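Local coordinates for putative flavoprotein (Bacteroides eggerthii, PDB 4ICI), which binds flavin mononucleotide in a flavodoxin-like fold and is probably an electron-transfer or redox flavoprotein, its partners and substrate being unidentified, at residues Lys15-Tyr20 against Gly86-Val91; Val67-Pro72 against Pro96-Leu101; Gly117-Pro122 against Asn146-Arg151. One frame throughout, in Å; residues are numbered along the deposited sequence. Where two conformers were deposited one is given.

Interaction 1. Residues Lys15-Tyr20 against Gly86-Val91; sequences KILVAY and GTYDVV. With EDO (1,2-ethanediol), chain G.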
loop_
_atom_site.group_PDB
_atom_site.type_symbol
_atom_site.label_atom_id
_atom_site.label_comp_id
_atom_site.label_asym_id
_atom_site.label_seq_id
_atom_site.Cartn_x
_atom_site.Cartn_y
_atom_site.Cartn_z
ATOM N N LYS A 15 7.607 7.450 14.869
ATOM C CA LYS A 15 6.209 7.788 14.561
ATOM C C LYS A 15 5.844 7.051 13.260
ATOM O O LYS A 15 6.520 7.220 12.236
ATOM C CB LYS A 15 5.986 9.274 14.386
ATOM C CG LYS A 15 4.507 9.649 14.493
ATOM C CD LYS A 15 4.226 11.110 14.229
ATOM C CE LYS A 15 2.735 11.409 14.364
ATOM N NZ LYS A 15 2.421 12.835 14.008
ATOM N N ILE A 16 4.803 6.228 13.333
ATOM C CA ILE A 16 4.459 5.271 12.279
ATOM C C ILE A 16 3.103 5.624 11.658
ATOM O O ILE A 16 2.121 5.858 12.369
ATOM C CB ILE A 16 4.396 3.814 12.819
ATOM C CG1 ILE A 16 5.742 3.437 13.441
ATOM C CG2 ILE A 16 3.943 2.834 11.713
ATOM C CD1 ILE A 16 5.762 2.022 14.007
ATOM N N LEU A 17 3.088 5.684 10.327
ATOM C CA LEU A 17 1.874 5.757 9.540
ATOM C C LEU A 17 1.665 4.480 8.764
ATOM O O LEU A 17 2.622 3.925 8.193
ATOM C CB LEU A 17 1.969 6.906 8.543
ATOM C CG LEU A 17 0.738 7.198 7.688
ATOM C CD1 LEU A 17 -0.448 7.641 8.570
ATOM C CD2 LEU A 17 1.072 8.215 6.606
ATOM N N VAL A 18 0.416 4.011 8.786
ATOM C CA VAL A 18 -0.043 2.897 7.966
ATOM C C VAL A 18 -0.985 3.492 6.918
ATOM O O VAL A 18 -2.150 3.762 7.212
ATOM C CB VAL A 18 -0.680 1.760 8.810
ATOM C CG1 VAL A 18 -1.150 0.614 7.935
ATOM C CG2 VAL A 18 0.258 1.284 9.939
ATOM N N ALA A 19 -0.451 3.720 5.731
ATOM C CA ALA A 19 -1.236 4.199 4.595
ATOM C C ALA A 19 -1.702 2.991 3.802
ATOM O O ALA A 19 -0.950 2.027 3.640
ATOM C CB ALA A 19 -0.385 5.157 3.711
ATOM N N TYR A 20 -2.935 3.029 3.302
ATOM C CA TYR A 20 -3.429 1.895 2.556
ATOM C C TYR A 20 -4.535 2.260 1.606
ATOM O O TYR A 20 -5.335 3.166 1.900
ATOM C CB TYR A 20 -3.894 0.758 3.502
ATOM C CG TYR A 20 -5.135 1.130 4.259
ATOM C CD1 TYR A 20 -5.082 1.906 5.420
ATOM C CD2 TYR A 20 -6.378 0.797 3.760
ATOM C CE1 TYR A 20 -6.244 2.273 6.090
ATOM C CE2 TYR A 20 -7.519 1.167 4.405
ATOM C CZ TYR A 20 -7.452 1.906 5.574
ATOM O OH TYR A 20 -8.620 2.279 6.229
ATOM N N GLY A 86 4.934 14.801 6.971
ATOM C CA GLY A 86 6.293 15.144 7.379
ATOM C C GLY A 86 6.714 14.630 8.745
ATOM O O GLY A 86 7.901 14.394 8.971
ATOM N N THR A 87 5.749 14.427 9.639
ATOM C CA THR A 87 6.022 14.025 11.026
ATOM C C THR A 87 6.415 12.540 11.191
ATOM O O THR A 87 6.934 12.135 12.245
ATOM C CB THR A 87 4.818 14.306 11.939
ATOM O OG1 THR A 87 3.715 13.435 11.649
ATOM C CG2 THR A 87 4.386 15.768 11.825
ATOM N N TYR A 88 6.168 11.724 10.165
ATOM C CA TYR A 88 6.342 10.277 10.316
ATOM C C TYR A 88 7.747 9.836 9.958
ATOM O O TYR A 88 8.340 10.328 9.011
ATOM C CB TYR A 88 5.304 9.498 9.497
ATOM C CG TYR A 88 3.893 9.763 9.963
ATOM C CD1 TYR A 88 3.369 9.107 11.066
ATOM C CD2 TYR A 88 3.085 10.694 9.308
ATOM C CE1 TYR A 88 2.067 9.379 11.522
ATOM C CE2 TYR A 88 1.804 10.970 9.757
ATOM C CZ TYR A 88 1.292 10.315 10.864
ATOM O OH TYR A 88 -0.000 10.591 11.299
ATOM N N ASP A 89 8.242 8.869 10.724
ATOM C CA ASP A 89 9.532 8.238 10.472
ATOM C C ASP A 89 9.410 7.001 9.588
ATOM O O ASP A 89 10.325 6.682 8.838
ATOM C CB ASP A 89 10.179 7.807 11.787
ATOM C CG ASP A 89 10.383 8.949 12.743
ATOM O OD1 ASP A 89 11.145 9.854 12.366
ATOM O OD2 ASP A 89 9.753 8.961 13.840
ATOM N N VAL A 90 8.304 6.274 9.724
ATOM C CA VAL A 90 8.076 5.013 9.014
ATOM C C VAL A 90 6.691 5.119 8.379
ATOM O O VAL A 90 5.716 5.524 9.050
ATOM C CB VAL A 90 8.086 3.840 9.990
ATOM C CG1 VAL A 90 7.753 2.534 9.306
ATOM C CG2 VAL A 90 9.438 3.770 10.760
ATOM N N VAL A 91 6.600 4.753 7.105
ATOM C CA VAL A 91 5.326 4.733 6.395
ATOM C C VAL A 91 5.160 3.351 5.765
ATOM O O VAL A 91 5.938 2.921 4.881
ATOM C CB VAL A 91 5.241 5.839 5.331
ATOM C CG1 VAL A 91 3.910 5.744 4.539
ATOM C CG2 VAL A 91 5.396 7.227 5.953
HETATM C C1 EDO G . -10.893 1.591 4.433
HETATM O O1 EDO G . -10.925 2.610 5.433
HETATM C C2 EDO G . -12.185 0.846 4.046
HETATM O O2 EDO G . -12.756 -0.109 4.996
#

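Interaction 2. Residues Val67-Pro72 against Pro96-Leu101; sequences VEMNDP and PIWWDL. With FMN (flavin mononucleotide), chain B; EDO (1,2-ethanediol), chain F.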
loop_
_atom_site.group_PDB
_atom_site.type_symbol
_atom_site.label_atom_id
_atom_site.label_comp_id
_atom_site.label_asym_id
_atom_site.label_seq_id
_atom_site.Cartn_x
_atom_site.Cartn_y
_atom_site.Cartn_z
ATOM N N VAL A 67 -7.907 -0.989 -17.611
ATOM C CA VAL A 67 -7.336 0.172 -18.310
ATOM C C VAL A 67 -6.186 0.762 -17.492
ATOM O O VAL A 67 -5.117 1.046 -18.011
ATOM C CB VAL A 67 -8.436 1.204 -18.610
ATOM C CG1 VAL A 67 -7.843 2.566 -19.064
ATOM C CG2 VAL A 67 -9.428 0.600 -19.621
ATOM N N GLU A 68 -6.380 0.854 -16.177
ATOM C CA GLU A 68 -5.329 1.338 -15.259
ATOM C C GLU A 68 -4.109 0.495 -15.317
ATOM O O GLU A 68 -2.987 0.982 -15.367
ATOM C CB GLU A 68 -5.730 1.251 -13.796
ATOM C CG GLU A 68 -6.548 2.340 -13.319
ATOM C CD GLU A 68 -6.696 2.268 -11.821
ATOM O OE1 GLU A 68 -5.920 1.529 -11.155
ATOM O OE2 GLU A 68 -7.579 2.955 -11.313
HETATM N N MSE A 69 -4.311 -0.807 -15.236
HETATM C CA MSE A 69 -3.181 -1.680 -15.134
HETATM C C MSE A 69 -2.416 -1.729 -16.470
HETATM O O MSE A 69 -1.204 -1.918 -16.479
HETATM C CB MSE A 69 -3.642 -3.003 -14.535
HETATM C CG MSE A 69 -4.148 -2.866 -13.011
HETATM SE SE MSE A 69 -3.269 -1.626 -11.792
HETATM C CE MSE A 69 -1.557 -2.402 -11.639
ATOM N N ASN A 70 -3.075 -1.433 -17.593
ATOM C CA ASN A 70 -2.408 -1.316 -18.882
ATOM C C ASN A 70 -1.685 0.005 -19.143
ATOM O O ASN A 70 -0.951 0.129 -20.129
ATOM C CB ASN A 70 -3.411 -1.635 -20.004
ATOM C CG ASN A 70 -3.671 -3.133 -20.125
ATOM O OD1 ASN A 70 -2.730 -3.931 -20.048
ATOM N ND2 ASN A 70 -4.924 -3.523 -20.330
ATOM N N ASP A 71 -1.846 0.978 -18.260
ATOM C CA ASP A 71 -1.258 2.296 -18.399
ATOM C C ASP A 71 -0.422 2.641 -17.164
ATOM O O ASP A 71 -0.928 3.188 -16.184
ATOM C CB ASP A 71 -2.328 3.376 -18.633
ATOM C CG ASP A 71 -1.732 4.766 -18.830
ATOM O OD1 ASP A 71 -0.476 4.892 -18.778
ATOM O OD2 ASP A 71 -2.533 5.727 -19.045
ATOM N N PRO A 72 0.885 2.369 -17.221
ATOM C CA PRO A 72 1.711 2.642 -16.059
ATOM C C PRO A 72 1.891 4.101 -15.684
ATOM O O PRO A 72 2.450 4.382 -14.585
ATOM C CB PRO A 72 3.048 2.001 -16.400
ATOM C CG PRO A 72 3.025 1.654 -17.753
ATOM C CD PRO A 72 1.623 1.681 -18.281
ATOM N N PRO A 96 -4.213 -4.005 -2.247
ATOM C CA PRO A 96 -4.511 -5.284 -2.865
ATOM C C PRO A 96 -3.588 -5.498 -4.062
ATOM O O PRO A 96 -3.243 -4.534 -4.754
ATOM C CB PRO A 96 -5.940 -5.105 -3.348
ATOM C CG PRO A 96 -6.054 -3.631 -3.659
ATOM C CD PRO A 96 -5.176 -2.962 -2.627
ATOM N N ILE A 97 -3.182 -6.725 -4.319
ATOM C CA ILE A 97 -2.425 -7.066 -5.536
ATOM C C ILE A 97 -3.374 -7.060 -6.722
ATOM O O ILE A 97 -4.368 -7.764 -6.695
ATOM C CB ILE A 97 -1.804 -8.478 -5.456
ATOM C CG1 ILE A 97 -0.802 -8.602 -4.299
ATOM C CG2 ILE A 97 -1.154 -8.886 -6.814
ATOM C CD1 ILE A 97 0.325 -7.552 -4.300
ATOM N N TRP A 98 -3.102 -6.244 -7.735
ATOM C CA TRP A 98 -3.858 -6.199 -8.983
ATOM C C TRP A 98 -2.907 -6.529 -10.137
ATOM O O TRP A 98 -1.953 -5.804 -10.385
ATOM C CB TRP A 98 -4.469 -4.824 -9.227
ATOM C CG TRP A 98 -5.649 -4.465 -8.409
ATOM C CD1 TRP A 98 -6.208 -5.167 -7.363
ATOM C CD2 TRP A 98 -6.391 -3.242 -8.496
ATOM N NE1 TRP A 98 -7.275 -4.467 -6.836
ATOM C CE2 TRP A 98 -7.398 -3.286 -7.509
ATOM C CE3 TRP A 98 -6.314 -2.118 -9.326
ATOM C CZ2 TRP A 98 -8.325 -2.267 -7.331
ATOM C CZ3 TRP A 98 -7.245 -1.115 -9.134
ATOM C CH2 TRP A 98 -8.238 -1.197 -8.137
ATOM N N TRP A 99 -3.164 -7.660 -10.812
ATOM C CA TRP A 99 -2.303 -8.114 -11.896
ATOM C C TRP A 99 -0.813 -8.127 -11.481
ATOM O O TRP A 99 0.071 -7.704 -12.221
ATOM C CB TRP A 99 -2.535 -7.241 -13.129
ATOM C CG TRP A 99 -3.931 -7.339 -13.658
ATOM C CD1 TRP A 99 -5.001 -6.504 -13.382
ATOM C CD2 TRP A 99 -4.448 -8.380 -14.508
ATOM N NE1 TRP A 99 -6.122 -6.968 -14.024
ATOM C CE2 TRP A 99 -5.812 -8.105 -14.721
ATOM C CE3 TRP A 99 -3.884 -9.500 -15.111
ATOM C CZ2 TRP A 99 -6.630 -8.920 -15.507
ATOM C CZ3 TRP A 99 -4.696 -10.320 -15.903
ATOM C CH2 TRP A 99 -6.055 -10.021 -16.092
ATOM N N ASP A 100 -0.561 -8.657 -10.285
ATOM C CA ASP A 100 0.788 -8.808 -9.710
ATOM C C ASP A 100 1.509 -7.481 -9.454
ATOM O O ASP A 100 2.742 -7.463 -9.327
ATOM C CB ASP A 100 1.648 -9.746 -10.590
ATOM C CG ASP A 100 2.608 -10.626 -9.791
ATOM O OD1 ASP A 100 2.545 -10.673 -8.527
ATOM O OD2 ASP A 100 3.456 -11.238 -10.486
ATOM N N LEU A 101 0.737 -6.399 -9.356
ATOM C CA LEU A 101 1.273 -5.065 -9.152
ATOM C C LEU A 101 0.512 -4.320 -8.058
ATOM O O LEU A 101 -0.583 -4.707 -7.669
ATOM C CB LEU A 101 1.171 -4.239 -10.452
ATOM C CG LEU A 101 2.013 -4.699 -11.638
ATOM C CD1 LEU A 101 1.496 -3.996 -12.920
ATOM C CD2 LEU A 101 3.510 -4.455 -11.386
HETATM N N1 FMN B . -5.090 -11.562 -6.537
HETATM C C2 FMN B . -3.918 -12.231 -6.793
HETATM O O2 FMN B . -3.571 -13.135 -6.036
HETATM N N3 FMN B . -3.156 -11.885 -7.900
HETATM C C4 FMN B . -3.543 -10.909 -8.804
HETATM O O4 FMN B . -2.751 -10.647 -9.728
HETATM C C4A FMN B . -4.761 -10.251 -8.563
HETATM N N5 FMN B . -5.227 -9.266 -9.461
HETATM C C5A FMN B . -6.427 -8.614 -9.150
HETATM C C6 FMN B . -6.896 -7.606 -10.004
HETATM C C7 FMN B . -8.059 -6.936 -9.723
HETATM C C7M FMN B . -8.522 -5.826 -10.619
HETATM C C8 FMN B . -8.788 -7.233 -8.584
HETATM C C8M FMN B . -10.078 -6.504 -8.291
HETATM C C9 FMN B . -8.338 -8.238 -7.737
HETATM C C9A FMN B . -7.139 -8.932 -7.994
HETATM N N10 FMN B . -6.670 -9.938 -7.135
HETATM C C10 FMN B . -5.492 -10.585 -7.417
HETATM C "C1'" FMN B . -7.421 -10.252 -5.866
HETATM C "C2'" FMN B . -7.081 -9.169 -4.804
HETATM O "O2'" FMN B . -5.702 -8.943 -4.633
HETATM C "C3'" FMN B . -7.591 -9.569 -3.404
HETATM O "O3'" FMN B . -8.982 -10.016 -3.484
HETATM C "C4'" FMN B . -7.394 -8.462 -2.325
HETATM O "O4'" FMN B . -7.490 -9.096 -1.072
HETATM C "C5'" FMN B . -8.549 -7.396 -2.427
HETATM O "O5'" FMN B . -8.266 -6.452 -1.427
HETATM P P FMN B . -9.281 -5.280 -1.029
HETATM O O1P FMN B . -10.519 -6.003 -0.474
HETATM O O2P FMN B . -8.607 -4.377 -0.111
HETATM O O3P FMN B . -9.660 -4.466 -2.271
HETATM C C1 EDO F . -3.105 -6.163 -17.973
HETATM O O1 EDO F . -2.412 -4.973 -17.592
HETATM C C2 EDO F . -4.380 -6.223 -17.187
HETATM O O2 EDO F . -5.432 -5.693 -18.002
#

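Interaction 3. Residues Gly117-Pro122 against Asn146-Arg151; sequences GKTVVP and NWKEGR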
loop_
_atom_site.group_PDB
_atom_site.type_symbol
_atom_site.label_atom_id
_atom_site.label_comp_id
_atom_site.label_asym_id
_atom_site.label_seq_id
_atom_site.Cartn_x
_atom_site.Cartn_y
_atom_site.Cartn_z
ATOM N N GLY A 117 13.790 10.374 3.302
ATOM C CA GLY A 117 14.273 10.234 4.656
ATOM C C GLY A 117 13.550 9.219 5.508
ATOM O O GLY A 117 14.062 8.831 6.541
ATOM N N LYS A 118 12.387 8.763 5.071
ATOM C CA LYS A 118 11.584 7.838 5.828
ATOM C C LYS A 118 11.882 6.385 5.462
ATOM O O LYS A 118 12.408 6.075 4.388
ATOM C CB LYS A 118 10.101 8.121 5.582
ATOM C CG LYS A 118 9.702 9.571 5.806
ATOM C CD LYS A 118 8.214 9.754 5.719
ATOM C CE LYS A 118 7.839 11.209 5.623
ATOM N NZ LYS A 118 8.281 11.958 6.814
ATOM N N THR A 119 11.529 5.485 6.371
ATOM C CA THR A 119 11.532 4.061 6.080
ATOM C C THR A 119 10.181 3.760 5.443
ATOM O O THR A 119 9.148 4.092 6.030
ATOM C CB THR A 119 11.737 3.239 7.349
ATOM O OG1 THR A 119 12.982 3.621 7.944
ATOM C CG2 THR A 119 11.757 1.766 7.035
ATOM N N VAL A 120 10.170 3.104 4.273
ATOM C CA VAL A 120 8.931 2.832 3.520
ATOM C C VAL A 120 8.807 1.317 3.354
ATOM O O VAL A 120 9.755 0.674 2.907
ATOM C CB VAL A 120 8.934 3.560 2.172
ATOM C CG1 VAL A 120 7.611 3.356 1.455
ATOM C CG2 VAL A 120 9.278 5.088 2.373
ATOM N N VAL A 121 7.654 0.752 3.710
ATOM C CA VAL A 121 7.488 -0.703 3.795
ATOM C C VAL A 121 6.138 -1.086 3.167
ATOM O O VAL A 121 5.108 -0.644 3.644
ATOM C CB VAL A 121 7.533 -1.209 5.246
ATOM C CG1 VAL A 121 7.634 -2.755 5.236
ATOM C CG2 VAL A 121 8.654 -0.546 6.076
ATOM N N PRO A 122 6.155 -1.868 2.078
ATOM C CA PRO A 122 4.865 -2.262 1.499
ATOM C C PRO A 122 4.226 -3.412 2.272
ATOM O O PRO A 122 4.907 -4.189 2.920
ATOM C CB PRO A 122 5.247 -2.712 0.080
ATOM C CG PRO A 122 6.641 -3.287 0.246
ATOM C CD PRO A 122 7.284 -2.482 1.361
ATOM N N ASN A 146 13.839 4.760 0.898
ATOM C CA ASN A 146 14.429 3.720 1.755
ATOM C C ASN A 146 13.435 2.573 1.968
ATOM O O ASN A 146 12.723 2.524 2.963
ATOM C CB ASN A 146 14.910 4.282 3.084
ATOM C CG ASN A 146 15.544 3.219 3.957
ATOM O OD1 ASN A 146 16.107 2.265 3.442
ATOM N ND2 ASN A 146 15.426 3.369 5.284
ATOM N N TRP A 147 13.378 1.682 0.993
ATOM C CA TRP A 147 12.447 0.551 1.011
ATOM C C TRP A 147 12.964 -0.575 1.864
ATOM O O TRP A 147 14.135 -0.933 1.784
ATOM C CB TRP A 147 12.253 0.012 -0.391
ATOM C CG TRP A 147 11.526 0.943 -1.317
ATOM C CD1 TRP A 147 12.070 1.748 -2.266
ATOM C CD2 TRP A 147 10.115 1.082 -1.435
ATOM N NE1 TRP A 147 11.097 2.418 -2.931
ATOM C CE2 TRP A 147 9.875 2.035 -2.443
ATOM C CE3 TRP A 147 9.021 0.537 -0.755
ATOM C CZ2 TRP A 147 8.583 2.411 -2.823
ATOM C CZ3 TRP A 147 7.750 0.911 -1.129
ATOM C CH2 TRP A 147 7.537 1.832 -2.148
ATOM N N LYS A 148 12.078 -1.150 2.656
ATOM C CA LYS A 148 12.342 -2.403 3.347
ATOM C C LYS A 148 11.387 -3.450 2.860
ATOM O O LYS A 148 10.400 -3.132 2.201
ATOM C CB LYS A 148 12.279 -2.219 4.861
ATOM C CG LYS A 148 13.374 -1.303 5.457
ATOM C CD LYS A 148 13.404 -1.298 6.993
ATOM C CE LYS A 148 14.674 -0.637 7.560
ATOM N NZ LYS A 148 14.756 -0.678 9.071
ATOM N N GLU A 149 11.682 -4.708 3.179
ATOM C CA GLU A 149 10.910 -5.831 2.709
ATOM C C GLU A 149 9.565 -5.904 3.433
ATOM O O GLU A 149 9.499 -5.843 4.671
ATOM C CB GLU A 149 11.708 -7.120 2.919
ATOM C CG GLU A 149 12.927 -7.226 2.007
ATOM C CD GLU A 149 12.537 -7.416 0.570
ATOM O OE1 GLU A 149 11.826 -8.396 0.292
ATOM O OE2 GLU A 149 12.948 -6.575 -0.270
ATOM N N GLY A 150 8.528 -6.061 2.643
ATOM C CA GLY A 150 7.177 -6.161 3.145
ATOM C C GLY A 150 6.657 -7.577 3.165
ATOM O O GLY A 150 7.386 -8.551 2.912
ATOM N N ARG A 151 5.370 -7.691 3.472
ATOM C CA ARG A 151 4.716 -8.985 3.617
ATOM C C ARG A 151 3.310 -8.958 3.077
ATOM O O ARG A 151 2.616 -7.931 3.145
ATOM C CB ARG A 151 4.646 -9.366 5.100
ATOM C CG ARG A 151 5.997 -9.528 5.817
ATOM C CD ARG A 151 6.764 -10.773 5.388
ATOM N NE ARG A 151 8.003 -10.965 6.153
ATOM C CZ ARG A 151 9.177 -10.434 5.824
ATOM N NH1 ARG A 151 9.302 -9.628 4.775
ATOM N NH2 ARG A 151 10.239 -10.664 6.589
HETATM O O HOH W 1 15.045 6.090 6.868
HETATM O O HOH W 2 12.690 7.129 2.019
HETATM O O HOH W 3 13.395 1.669 10.066
#

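Interaction 1. Residues Lys15-Tyr20 against Gly86-Val91
Two adjacent strands of the parallel flavodoxin sheet begin here, where Lys15-Tyr20 meets the turn and strand start of Gly86-Val91. Lys15 O accepts two amides: Asp89 N at 2.8 Å lies in the carbonyl plane, and Val90 N at 3.2 Å is tilted 20° from it. Leu17 N then donates to Val90 O at 2.9 Å, nearly straight at 174°, which fixes the parallel register of Ile16 with Val90 and Leu17 with Val91. Asp89 turns its OD2 back onto Lys15 N (2.8 Å), using the anti lone pair. With CG anti to the backbone N (chi1 -163°) and the chain extended beyond it, Lys15 passes slantwise along the Tyr88 ring and brings NZ to Thr87 OG1 at 2.8 Å; the ammonium also makes an off-centre cation-pi contact, NZ lying 4.6 Å from the Tyr88 ring centroid. Leu17 lays CB over a face of the Tyr88 ring, 3.7 Å from the ring centroid, a CH-pi contact. The ring's hydroxyl is bonded to Asp41, at the start of strand 41-44, the other neighbour of strand 16-20. Ile16 and Val90 lie side by side on one sheet face, Leu17 and Val91 on the other, as in the central parallel pairing of a flavodoxin-like alpha/beta fold.

Interaction 2. Residues Val67-Pro72 against Pro96-Leu101
Met69, a selenomethionine, crosses the Trp98 indole at about a right angle and meets its edge: SE lies 3.9 Å from Trp98 CE3 and 85° off the normal of the six-membered ring, a Met-aromatic contact made in the ring plane. The chain bends at chi2 (-36°) and chi3 (-66°), which carries CE past Trp98 to Leu101, where Met69 CE and Leu101 CB pack tightly at 3.5 Å as the two side chains slide past each other in opposite directions. Met69 CG reaches Trp99 CD1 at 3.8 Å. In the conformer given, Glu68 OE1 lies near the rim of the same indole, 3.6 Å from Trp98 CZ3; its OE2 is held by Tyr51. One face of Trp98 is turned to the flavin, Trp98 CD1 lying 3.5 Å from FMN C7. Replacing Trp98 by alanine would take away the indole, and the dimethylbenzene end of the flavin would probably lose its cover and the selenium its aromatic edge. The backbone of the same loop, a type I' turn from Trp98 to Leu101, gives Trp99 N to FMN N5 (2.9 Å) and Asp100 N to FMN O4 (3.0 Å). Helix 64-70 thus meets the FMN-binding loop 96-101 through apolar and ring-edge contacts, whereas Trp99 N and Asp100 N of the turn spend their N-H groups on the cofactor; an N-H at N5 is likely to influence the flavin's redox behaviour.

Interaction 3. Residues Gly117-Pro122 against Asn146-Arg151
Val120 O takes two donors from Asn146-Arg151: Lys148 N gives it a hydrogen bond at 3.0 Å, and Trp147 CA adds a CA-H...O contact at 3.3 Å. On the other side of the same residue, Val120 N donates to Asn146 O at 2.9 Å (168°). Water 2 donates to Lys118 O at 2.6 Å and accepts from Asn146 N, bridging the two segments. Another water joins Gly117 O to Asn146 ND2, and one more links Thr119 OG1 with Lys148 NZ, which is also bonded to Ile168 O in helix 158-168. Val120 pairs in parallel with Trp147, and their side chains share a sheet face: Val120 CG1, placed anti to the backbone N (chi1 -176°), sits over the indole, 3.9 Å from the centroid of the Trp147 six-membered ring, as a CH-pi contact. Pro122 CD comes to the ring edge, while the indole NE1 is taken by Tyr142 O. Thr119 CG2 packs tightly against the extended Lys148 chain, reaching its CD at 3.5 Å as the two cross obliquely. Farther on, Gly150 CA comes to Pro122 O at 3.0 Å, a CA-H...O contact at a spot where a beta carbon would strike that oxygen. Pro122 has no N-H to donate, and its CD faces Lys148 O. Just two direct N-H...O=C hydrogen bonds therefore join these strands of a beta-alpha-beta unit; two waters bridge the Gly117/Asn146 end, and at Pro122 and Gly150 regular pairing gives way to CA-H...O and van der Waals contact.

Overall arrangement
From the N terminus, strand 16-20 comes first, and interaction 1 closes a long loop by pairing it with the start of strand 90-96. Helix 64-70 lies inside that loop, yet its partner in interaction 2 follows strand 90-96, so the two contacts cross along the chain. Their centres are 25 Å apart, on opposite sides of the chain's centre, with interaction 2 at the flavin end. Interaction 3 opens after both have closed and, around helix 132-141, adds edge strand 146-152 to strand 119-125. Interactions 1 and 3 meet directly: Lys118 NZ reaches Tyr88 O and Val91 N reaches Thr119 O, which makes four strands continuous across one sheet.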